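Long-range contacts in inactivation-no-after-potential D protein (Drosophila melanogaster, PDB 2QKU), which probably acts as a PDZ scaffold that gathers phototransduction proteins into a signalling complex in the fly photoreceptor: residues Met9-Lys14 with Gly35-Ile40; Leu16-Ser21 with Ala68-Ala73. All coordinates share one frame; numbering follows the deposited sequence.

Contact 1 of 2, residues Met9-Lys14 with Gly35-Ile40; sequences MKKAGK and GQYPEI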
loop_
_atom_site.group_PDB
_atom_site.type_symbol
_atom_site.label_atom_id
_atom_site.label_comp_id
_atom_site.label_asym_id
_atom_site.label_seq_id
_atom_site.Cartn_x
_atom_site.Cartn_y
_atom_site.Cartn_z
HETATM N N MSE A 9 2.568 9.139 -8.191
HETATM C CA MSE A 9 3.931 9.613 -8.313
HETATM C C MSE A 9 4.323 10.106 -6.935
HETATM O O MSE A 9 3.750 11.068 -6.432
HETATM C CB MSE A 9 3.996 10.764 -9.313
HETATM C CG MSE A 9 5.366 11.418 -9.443
HETATM SE SE MSE A 9 6.734 10.190 -10.038
HETATM C CE MSE A 9 5.692 9.179 -11.342
ATOM N N LYS A 10 5.287 9.447 -6.307
ATOM C CA LYS A 10 5.691 9.888 -4.985
ATOM C C LYS A 10 6.572 11.123 -5.078
ATOM O O LYS A 10 7.443 11.219 -5.947
ATOM C CB LYS A 10 6.443 8.794 -4.231
ATOM C CG LYS A 10 6.746 9.222 -2.805
ATOM C CD LYS A 10 7.524 8.199 -2.015
ATOM C CE LYS A 10 7.728 8.711 -0.599
ATOM N NZ LYS A 10 8.276 10.103 -0.603
ATOM N N LYS A 11 6.335 12.069 -4.175
ATOM C CA LYS A 11 7.110 13.294 -4.144
ATOM C C LYS A 11 8.114 13.268 -3.000
ATOM O O LYS A 11 7.809 12.809 -1.894
ATOM C CB LYS A 11 6.186 14.503 -3.997
ATOM C CG LYS A 11 5.252 14.702 -5.184
ATOM C CD LYS A 11 4.585 16.070 -5.150
ATOM C CE LYS A 11 3.768 16.325 -6.417
ATOM N NZ LYS A 11 3.230 17.718 -6.479
ATOM N N ALA A 12 9.315 13.764 -3.278
ATOM C CA ALA A 12 10.373 13.818 -2.280
ATOM C C ALA A 12 9.881 14.614 -1.078
ATOM O O ALA A 12 9.276 15.669 -1.235
ATOM C CB ALA A 12 11.619 14.482 -2.876
ATOM N N GLY A 13 10.130 14.101 0.121
ATOM C CA GLY A 13 9.707 14.813 1.314
ATOM C C GLY A 13 8.287 14.545 1.786
ATOM O O GLY A 13 7.926 14.924 2.904
ATOM N N LYS A 14 7.478 13.909 0.947
ATOM C CA LYS A 14 6.106 13.601 1.321
ATOM C C LYS A 14 5.888 12.091 1.381
ATOM O O LYS A 14 5.853 11.417 0.350
ATOM C CB LYS A 14 5.129 14.210 0.319
ATOM C CG LYS A 14 3.681 14.153 0.788
ATOM C CD LYS A 14 2.700 14.391 -0.352
ATOM C CE LYS A 14 2.848 15.768 -0.964
ATOM N NZ LYS A 14 1.859 15.965 -2.066
ATOM N N GLY A 35 -4.931 13.233 3.075
ATOM C CA GLY A 35 -4.322 14.427 2.516
ATOM C C GLY A 35 -2.937 14.313 1.907
ATOM O O GLY A 35 -2.479 15.257 1.267
ATOM N N GLN A 36 -2.255 13.186 2.092
ATOM C CA GLN A 36 -0.920 13.036 1.516
ATOM C C GLN A 36 -0.996 13.005 -0.009
ATOM O O GLN A 36 -0.407 13.845 -0.686
ATOM C CB GLN A 36 -0.245 11.752 2.013
ATOM C CG GLN A 36 0.193 11.767 3.478
ATOM C CD GLN A 36 1.087 12.953 3.831
ATOM O OE1 GLN A 36 0.601 14.026 4.201
ATOM N NE2 GLN A 36 2.399 12.764 3.710
ATOM N N TYR A 37 -1.726 12.029 -0.537
ATOM C CA TYR A 37 -1.889 11.866 -1.974
ATOM C C TYR A 37 -3.353 11.654 -2.341
ATOM O O TYR A 37 -4.045 10.831 -1.735
ATOM C CB TYR A 37 -1.049 10.684 -2.472
ATOM C CG TYR A 37 0.440 10.931 -2.383
ATOM C CD1 TYR A 37 1.132 10.729 -1.188
ATOM C CD2 TYR A 37 1.149 11.409 -3.482
ATOM C CE1 TYR A 37 2.496 10.999 -1.093
ATOM C CE2 TYR A 37 2.512 11.686 -3.398
ATOM C CZ TYR A 37 3.179 11.476 -2.201
ATOM O OH TYR A 37 4.531 11.732 -2.121
ATOM N N PRO A 38 -3.847 12.399 -3.342
ATOM C CA PRO A 38 -5.248 12.266 -3.766
ATOM C C PRO A 38 -5.611 10.859 -4.230
ATOM O O PRO A 38 -6.737 10.406 -4.024
ATOM C CB PRO A 38 -5.383 13.313 -4.877
ATOM C CG PRO A 38 -3.976 13.435 -5.419
ATOM C CD PRO A 38 -3.136 13.400 -4.159
ATOM N N GLU A 39 -4.655 10.168 -4.844
ATOM C CA GLU A 39 -4.889 8.807 -5.316
ATOM C C GLU A 39 -5.171 7.882 -4.134
ATOM O O GLU A 39 -5.902 6.890 -4.262
ATOM C CB GLU A 39 -3.677 8.296 -6.102
ATOM C CG GLU A 39 -3.363 9.115 -7.351
ATOM C CD GLU A 39 -2.404 10.267 -7.095
ATOM O OE1 GLU A 39 -2.510 10.920 -6.037
ATOM O OE2 GLU A 39 -1.547 10.528 -7.967
ATOM N N ILE A 40 -4.589 8.203 -2.982
ATOM C CA ILE A 40 -4.810 7.394 -1.789
ATOM C C ILE A 40 -6.144 7.782 -1.165
ATOM O O ILE A 40 -6.980 6.924 -0.884
ATOM C CB ILE A 40 -3.700 7.598 -0.739
ATOM C CG1 ILE A 40 -2.353 7.148 -1.306
ATOM C CG2 ILE A 40 -4.027 6.806 0.521
ATOM C CD1 ILE A 40 -1.197 7.339 -0.353
HETATM O O HOH W 1 0.976 11.630 -7.991
HETATM O O HOH W 2 -0.243 16.925 -0.102
#
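Tyr37 pushes its phenol into the turn of Met9-Lys14, and its hydroxyl is gripped from two sides there. OH accepts from Lys11 N at 2.8 Å, with a nearly straight N-H...O angle of 171°, and donates to Lys14 O at 2.8 Å. A tyrosine suits the place because one hydroxyl does both at once. Both partners lie in the ring plane, so the bonds fix the hydroxyl and oppose turning of the ring; they also tie the ends of the type II turn Lys11-Lys14. Lys10 NZ reaches Lys14 O at 2.9 Å from the face opposite Tyr37 OH. Lys14 packs across the ring. The lysine's CG points away from its own backbone N (chi1 -169°), and the bend at chi3 then lays CD over one face, 3.8 Å from the ring centroid, and carries NZ to 4.8 Å from that centroid as a cation-pi contact. Its methylenes pack while its ammonium, also bound to a water held by Gly35 O, makes a weak bond to Gln36 O. Gln36 slides past it, NE2 bonding to Glu15 O. Tyr37 is the N-cap residue of helix 38-43, whose start is thus joined to the loop leading into the segment that in PDZ domains binds the ligand's carboxylate.

Contact 2 of 2, residues Leu16-Ser21 with Ala68-Ala73; sequences LGLSLS and ALFKGA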
loop_
_atom_site.group_PDB
_atom_site.type_symbol
_atom_site.label_atom_id
_atom_site.label_comp_id
_atom_site.label_asym_id
_atom_site.label_seq_id
_atom_site.Cartn_x
_atom_site.Cartn_y
_atom_site.Cartn_z
ATOM N N LEU A 16 3.977 8.466 1.930
ATOM C CA LEU A 16 2.687 7.966 1.472
ATOM C C LEU A 16 1.672 8.098 2.615
ATOM O O LEU A 16 0.473 8.263 2.379
ATOM C CB LEU A 16 2.813 6.503 1.030
ATOM C CG LEU A 16 3.848 6.276 -0.082
ATOM C CD1 LEU A 16 3.877 4.816 -0.502
ATOM C CD2 LEU A 16 3.510 7.157 -1.268
ATOM N N GLY A 17 2.166 8.020 3.850
ATOM C CA GLY A 17 1.307 8.159 5.014
ATOM C C GLY A 17 0.503 6.930 5.397
ATOM O O GLY A 17 -0.513 7.043 6.090
ATOM N N LEU A 18 0.959 5.759 4.961
ATOM C CA LEU A 18 0.267 4.506 5.251
ATOM C C LEU A 18 0.967 3.701 6.338
ATOM O O LEU A 18 2.176 3.492 6.278
ATOM C CB LEU A 18 0.192 3.642 3.985
ATOM C CG LEU A 18 -0.467 4.261 2.750
ATOM C CD1 LEU A 18 -0.192 3.410 1.514
ATOM C CD2 LEU A 18 -1.954 4.397 3.008
ATOM N N SER A 19 0.206 3.260 7.335
ATOM C CA SER A 19 0.754 2.430 8.401
ATOM C C SER A 19 0.329 1.016 8.035
ATOM O O SER A 19 -0.821 0.793 7.655
ATOM C CB SER A 19 0.173 2.832 9.754
ATOM O OG SER A 19 0.636 4.127 10.118
ATOM N N LEU A 20 1.246 0.064 8.154
ATOM C CA LEU A 20 0.952 -1.305 7.772
ATOM C C LEU A 20 0.875 -2.324 8.899
ATOM O O LEU A 20 1.462 -2.142 9.967
ATOM C CB LEU A 20 1.993 -1.774 6.758
ATOM C CG LEU A 20 2.189 -0.844 5.554
ATOM C CD1 LEU A 20 3.402 -1.297 4.773
ATOM C CD2 LEU A 20 0.929 -0.839 4.679
ATOM N N SER A 21 0.142 -3.395 8.635
ATOM C CA SER A 21 -0.031 -4.516 9.548
ATOM C C SER A 21 0.080 -5.794 8.732
ATOM O O SER A 21 -0.377 -5.852 7.589
ATOM C CB SER A 21 -1.397 -4.465 10.236
ATOM O OG SER A 21 -1.301 -3.819 11.493
ATOM N N ALA A 68 10.012 -2.763 4.304
ATOM C CA ALA A 68 11.195 -2.181 3.669
ATOM C C ALA A 68 10.933 -1.774 2.224
ATOM O O ALA A 68 11.383 -0.719 1.789
ATOM C CB ALA A 68 12.366 -3.162 3.725
ATOM N N LEU A 69 10.208 -2.603 1.477
ATOM C CA LEU A 69 9.912 -2.279 0.080
ATOM C C LEU A 69 9.049 -1.031 0.027
ATOM O O LEU A 69 9.234 -0.162 -0.831
ATOM C CB LEU A 69 9.170 -3.426 -0.603
ATOM C CG LEU A 69 9.979 -4.681 -0.917
ATOM C CD1 LEU A 69 9.027 -5.786 -1.370
ATOM C CD2 LEU A 69 11.013 -4.368 -1.989
ATOM N N PHE A 70 8.103 -0.951 0.954
ATOM C CA PHE A 70 7.207 0.185 1.010
ATOM C C PHE A 70 7.989 1.452 1.288
ATOM O O PHE A 70 7.810 2.469 0.620
ATOM C CB PHE A 70 6.183 -0.011 2.118
ATOM C CG PHE A 70 4.781 0.204 1.677
ATOM C CD1 PHE A 70 3.994 -0.873 1.282
ATOM C CD2 PHE A 70 4.244 1.485 1.640
ATOM C CE1 PHE A 70 2.683 -0.680 0.855
ATOM C CE2 PHE A 70 2.938 1.696 1.215
ATOM C CZ PHE A 70 2.153 0.610 0.821
ATOM N N LYS A 71 8.854 1.387 2.291
ATOM C CA LYS A 71 9.659 2.534 2.669
ATOM C C LYS A 71 10.652 2.920 1.585
ATOM O O LYS A 71 11.072 4.080 1.499
ATOM C CB LYS A 71 10.390 2.242 3.980
ATOM C CG LYS A 71 9.841 3.030 5.161
ATOM C CD LYS A 71 8.312 3.024 5.185
ATOM C CE LYS A 71 7.784 3.847 6.343
ATOM N NZ LYS A 71 8.297 5.252 6.335
ATOM N N GLY A 72 11.023 1.954 0.752
ATOM C CA GLY A 72 11.969 2.238 -0.311
ATOM C C GLY A 72 11.332 2.938 -1.492
ATOM O O GLY A 72 12.028 3.379 -2.406
ATOM N N ALA A 73 10.006 3.042 -1.470
ATOM C CA ALA A 73 9.243 3.684 -2.542
ATOM C C ALA A 73 9.855 4.994 -3.020
ATOM O O ALA A 73 10.152 5.887 -2.224
ATOM C CB ALA A 73 7.815 3.930 -2.084
#
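Phe70, on helix 63-71, reaches across to three leucines of Leu16-Ser21, the segment that runs from the Leu-Gly-Leu stretch into strand 18-23. In a PDZ domain this strand and this helix are the two walls of the groove that takes the C-terminal tail of a partner, and the Leu-Gly-Leu stretch probably corresponds to its carboxylate-binding loop. Starting from the helix, Phe70 CB lies 4.1 Å from Leu20 CD1. The same methyl sits over one face of the ring, 3.6 Å from CD1 of Phe70, and makes a CH-pi contact 3.9 Å from the ring centroid, displaced toward the rim. On the CD2 side, Leu16 CD1 comes in obliquely, 4.0 Å from Phe70 CD2. Farther out, Phe70 CE2 meets that methyl at 3.7 Å as well as Leu18 CD1 at 3.6 Å. At the tip, CZ again finds Leu18 CD1, which approaches the edge of the ring near its plane. The chi1 of Phe70, -130°, lies well away from a staggered value where the ring sits among the leucines. Leucine suits all three strand-side places, since each puts one methyl, CD1, against the ring, while Ser19 between two of them turns away. Phe70 also stacks on Phe53 and touches Ile50, so the ring joins both groove walls to the strand beneath. An alanine here would probably open a gap between the three leucine methyls and leave Phe53 without its stacking partner. Ala73 adds a small apolar contact, its CB 4.3 Å from Leu16 CD1.

The two contacts have centres about 12 Å apart and meet at Leu16, whose two methyls divide between them: CD1 belongs to contact 2, while CD2 lies 4.0 Å from Tyr37 CE1 of contact 1. Its carbonyl is packed too, with Leu16 O 3.3 Å from Ile40 CD1 and 3.6 Å from Gln36 CB. A second bridge runs from Lys10 CD to Ala73 O, at 3.5 Å. The segments alternate along the chain, so both contacts tie early and later parts of the one domain. Contact 2 spans the expected peptide groove; contact 1 lies at the surface, where it holds the loop before Leu16 against the start of helix 38-43.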